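N(2),N(2)-dimethylguanosine tRNA methyltransferase (Pyrococcus horikoshii, PDB 2DUL) probably dimethylates the N2 atom of guanine 26 in a number of tRNAs, with S-adenosyl-L-methionine as the methyl donor. Local coordinates at residues H133-D138 / D148-S153. Numbering follows the deposited sequence.
Sequences HFIDLD and DTALRS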
loop_
_atom_site.group_PDB
_atom_site.type_symbol
_atom_site.label_atom_id
_atom_site.label_comp_id
_atom_site.label_asym_id
_atom_site.label_seq_id
_atom_site.Cartn_x
_atom_site.Cartn_y
_atom_site.Cartn_z
ATOM N N HIS A 133 2.425 -16.655 -4.314
ATOM C CA HIS A 133 3.160 -15.730 -5.168
ATOM C C HIS A 133 2.733 -14.315 -4.783
ATOM O O HIS A 133 3.457 -13.349 -5.008
ATOM C CB HIS A 133 2.833 -15.989 -6.643
ATOM C CG HIS A 133 3.332 -17.305 -7.148
ATOM N ND1 HIS A 133 4.676 -17.600 -7.253
ATOM C CD2 HIS A 133 2.671 -18.414 -7.557
ATOM C CE1 HIS A 133 4.821 -18.834 -7.702
ATOM N NE2 HIS A 133 3.619 -19.350 -7.895
ATOM N N PHE A 134 1.539 -14.199 -4.211
ATOM C CA PHE A 134 1.030 -12.901 -3.784
ATOM C C PHE A 134 0.064 -13.064 -2.625
ATOM O O PHE A 134 -0.798 -13.940 -2.638
ATOM C CB PHE A 134 0.314 -12.175 -4.934
ATOM C CG PHE A 134 -0.409 -10.912 -4.505
ATOM C CD1 PHE A 134 0.294 -9.822 -3.991
ATOM C CD2 PHE A 134 -1.796 -10.823 -4.595
ATOM C CE1 PHE A 134 -0.379 -8.660 -3.571
ATOM C CE2 PHE A 134 -2.476 -9.666 -4.178
ATOM C CZ PHE A 134 -1.766 -8.585 -3.666
ATOM N N ILE A 135 0.233 -12.222 -1.614
ATOM C CA ILE A 135 -0.648 -12.231 -0.454
ATOM C C ILE A 135 -1.122 -10.798 -0.270
ATOM O O ILE A 135 -0.317 -9.869 -0.297
ATOM C CB ILE A 135 0.083 -12.683 0.843
ATOM C CG1 ILE A 135 0.458 -14.164 0.756
ATOM C CG2 ILE A 135 -0.820 -12.444 2.059
ATOM C CD1 ILE A 135 1.194 -14.690 1.993
ATOM N N ASP A 136 -2.426 -10.618 -0.110
ATOM C CA ASP A 136 -2.983 -9.289 0.105
ATOM C C ASP A 136 -3.549 -9.242 1.525
ATOM O O ASP A 136 -4.493 -9.955 1.853
ATOM C CB ASP A 136 -4.077 -8.987 -0.925
ATOM C CG ASP A 136 -4.401 -7.499 -1.018
ATOM O OD1 ASP A 136 -5.047 -7.088 -2.007
ATOM O OD2 ASP A 136 -4.004 -6.740 -0.107
ATOM N N LEU A 137 -2.932 -8.418 2.364
ATOM C CA LEU A 137 -3.340 -8.247 3.753
ATOM C C LEU A 137 -4.138 -6.965 3.873
ATOM O O LEU A 137 -3.571 -5.871 3.798
ATOM C CB LEU A 137 -2.116 -8.140 4.666
ATOM C CG LEU A 137 -1.217 -9.354 4.869
ATOM C CD1 LEU A 137 -0.143 -9.006 5.908
ATOM C CD2 LEU A 137 -2.060 -10.539 5.348
ATOM N N ASP A 138 -5.443 -7.101 4.073
ATOM C CA ASP A 138 -6.330 -5.948 4.192
ATOM C C ASP A 138 -7.244 -6.128 5.400
ATOM O O ASP A 138 -8.418 -6.459 5.251
ATOM C CB ASP A 138 -7.174 -5.824 2.920
ATOM C CG ASP A 138 -7.950 -4.524 2.858
ATOM O OD1 ASP A 138 -7.307 -3.454 2.807
ATOM O OD2 ASP A 138 -9.201 -4.573 2.860
ATOM N N ASP A 148 4.380 -10.790 10.178
ATOM C CA ASP A 148 5.473 -11.753 10.269
ATOM C C ASP A 148 5.135 -13.084 9.611
ATOM O O ASP A 148 5.965 -13.668 8.906
ATOM C CB ASP A 148 5.885 -11.981 11.724
ATOM C CG ASP A 148 7.197 -12.741 11.832
ATOM O OD1 ASP A 148 8.218 -12.225 11.332
ATOM O OD2 ASP A 148 7.209 -13.848 12.406
ATOM N N THR A 149 3.917 -13.565 9.822
ATOM C CA THR A 149 3.515 -14.832 9.226
ATOM C C THR A 149 3.374 -14.700 7.709
ATOM O O THR A 149 3.722 -15.620 6.967
ATOM C CB THR A 149 2.195 -15.346 9.840
ATOM O OG1 THR A 149 2.334 -15.415 11.266
ATOM C CG2 THR A 149 1.867 -16.752 9.317
ATOM N N ALA A 150 2.877 -13.559 7.238
ATOM C CA ALA A 150 2.742 -13.372 5.798
ATOM C C ALA A 150 4.126 -13.425 5.151
ATOM O O ALA A 150 4.282 -13.930 4.038
ATOM C CB ALA A 150 2.072 -12.035 5.493
ATOM N N LEU A 151 5.127 -12.910 5.857
ATOM C CA LEU A 151 6.491 -12.892 5.347
ATOM C C LEU A 151 7.097 -14.290 5.254
ATOM O O LEU A 151 8.130 -14.477 4.609
ATOM C CB LEU A 151 7.370 -11.987 6.215
ATOM C CG LEU A 151 7.172 -10.493 5.955
ATOM C CD1 LEU A 151 7.842 -9.671 7.050
ATOM C CD2 LEU A 151 7.752 -10.140 4.582
ATOM N N ARG A 152 6.457 -15.264 5.898
ATOM C CA ARG A 152 6.914 -16.649 5.851
ATOM C C ARG A 152 6.049 -17.467 4.882
ATOM O O ARG A 152 6.507 -18.459 4.318
ATOM C CB ARG A 152 6.871 -17.287 7.250
ATOM C CG ARG A 152 8.061 -16.935 8.140
ATOM C CD ARG A 152 7.977 -17.591 9.518
ATOM N NE ARG A 152 7.176 -16.796 10.447
ATOM C CZ ARG A 152 5.966 -17.123 10.885
ATOM N NH1 ARG A 152 5.385 -18.249 10.493
ATOM N NH2 ARG A 152 5.324 -16.303 11.706
ATOM N N SER A 153 4.803 -17.037 4.692
ATOM C CA SER A 153 3.856 -17.715 3.806
ATOM C C SER A 153 4.066 -17.372 2.321
ATOM O O SER A 153 3.805 -18.199 1.442
ATOM C CB SER A 153 2.422 -17.360 4.216
ATOM O OG SER A 153 1.463 -18.104 3.475
#
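Ile135 and Leu137 reach from strand 134-137 to Ala150 and Ser153 on helix 148-153, in a beta-alpha-beta crossover of the Rossmann-like fold of a class I methyltransferase, where the helix packs on one face of the central sheet. The helix follows the strand in sequence and runs back nearly antiparallel to it, at 165°, with the axes 9.3 Å apart. Their nearest CA atoms, of Ile135 and Ala150, are 7.2 Å apart, a separation that a small residue such as Ala150 readily permits. Strand alternation sends Ile135 and Leu137 to the helix side, while Asp136, between them, forms salt bridges with Arg61 and Arg228. Ile135 holds CG1 anti to its carbonyl carbon (chi1 -68°) and then extends fully, which carries CD1 into the angle between Ala150 and Ser153. There CD1 sits 3.8 Å from the carbonyl O of Ala150 but 4.5 Å from its CB, so the backbone of the helix is met more closely than the methyl. The Ala150 methyl is instead met by Leu137, whose CD1 branch lies 3.8 Å from Ala150 CB. Leu160 of the neighbouring parallel strand 158-164 touches both Ile135 and Ala150, and Leu137 lies near Ala121, a predicted S-adenosyl-L-methionine-binding residue. Ser153 OG is hydrogen-bonded to Arg128 O, and Ile135 CD1 lies 3.7 Å from both CB and OG of Ser153.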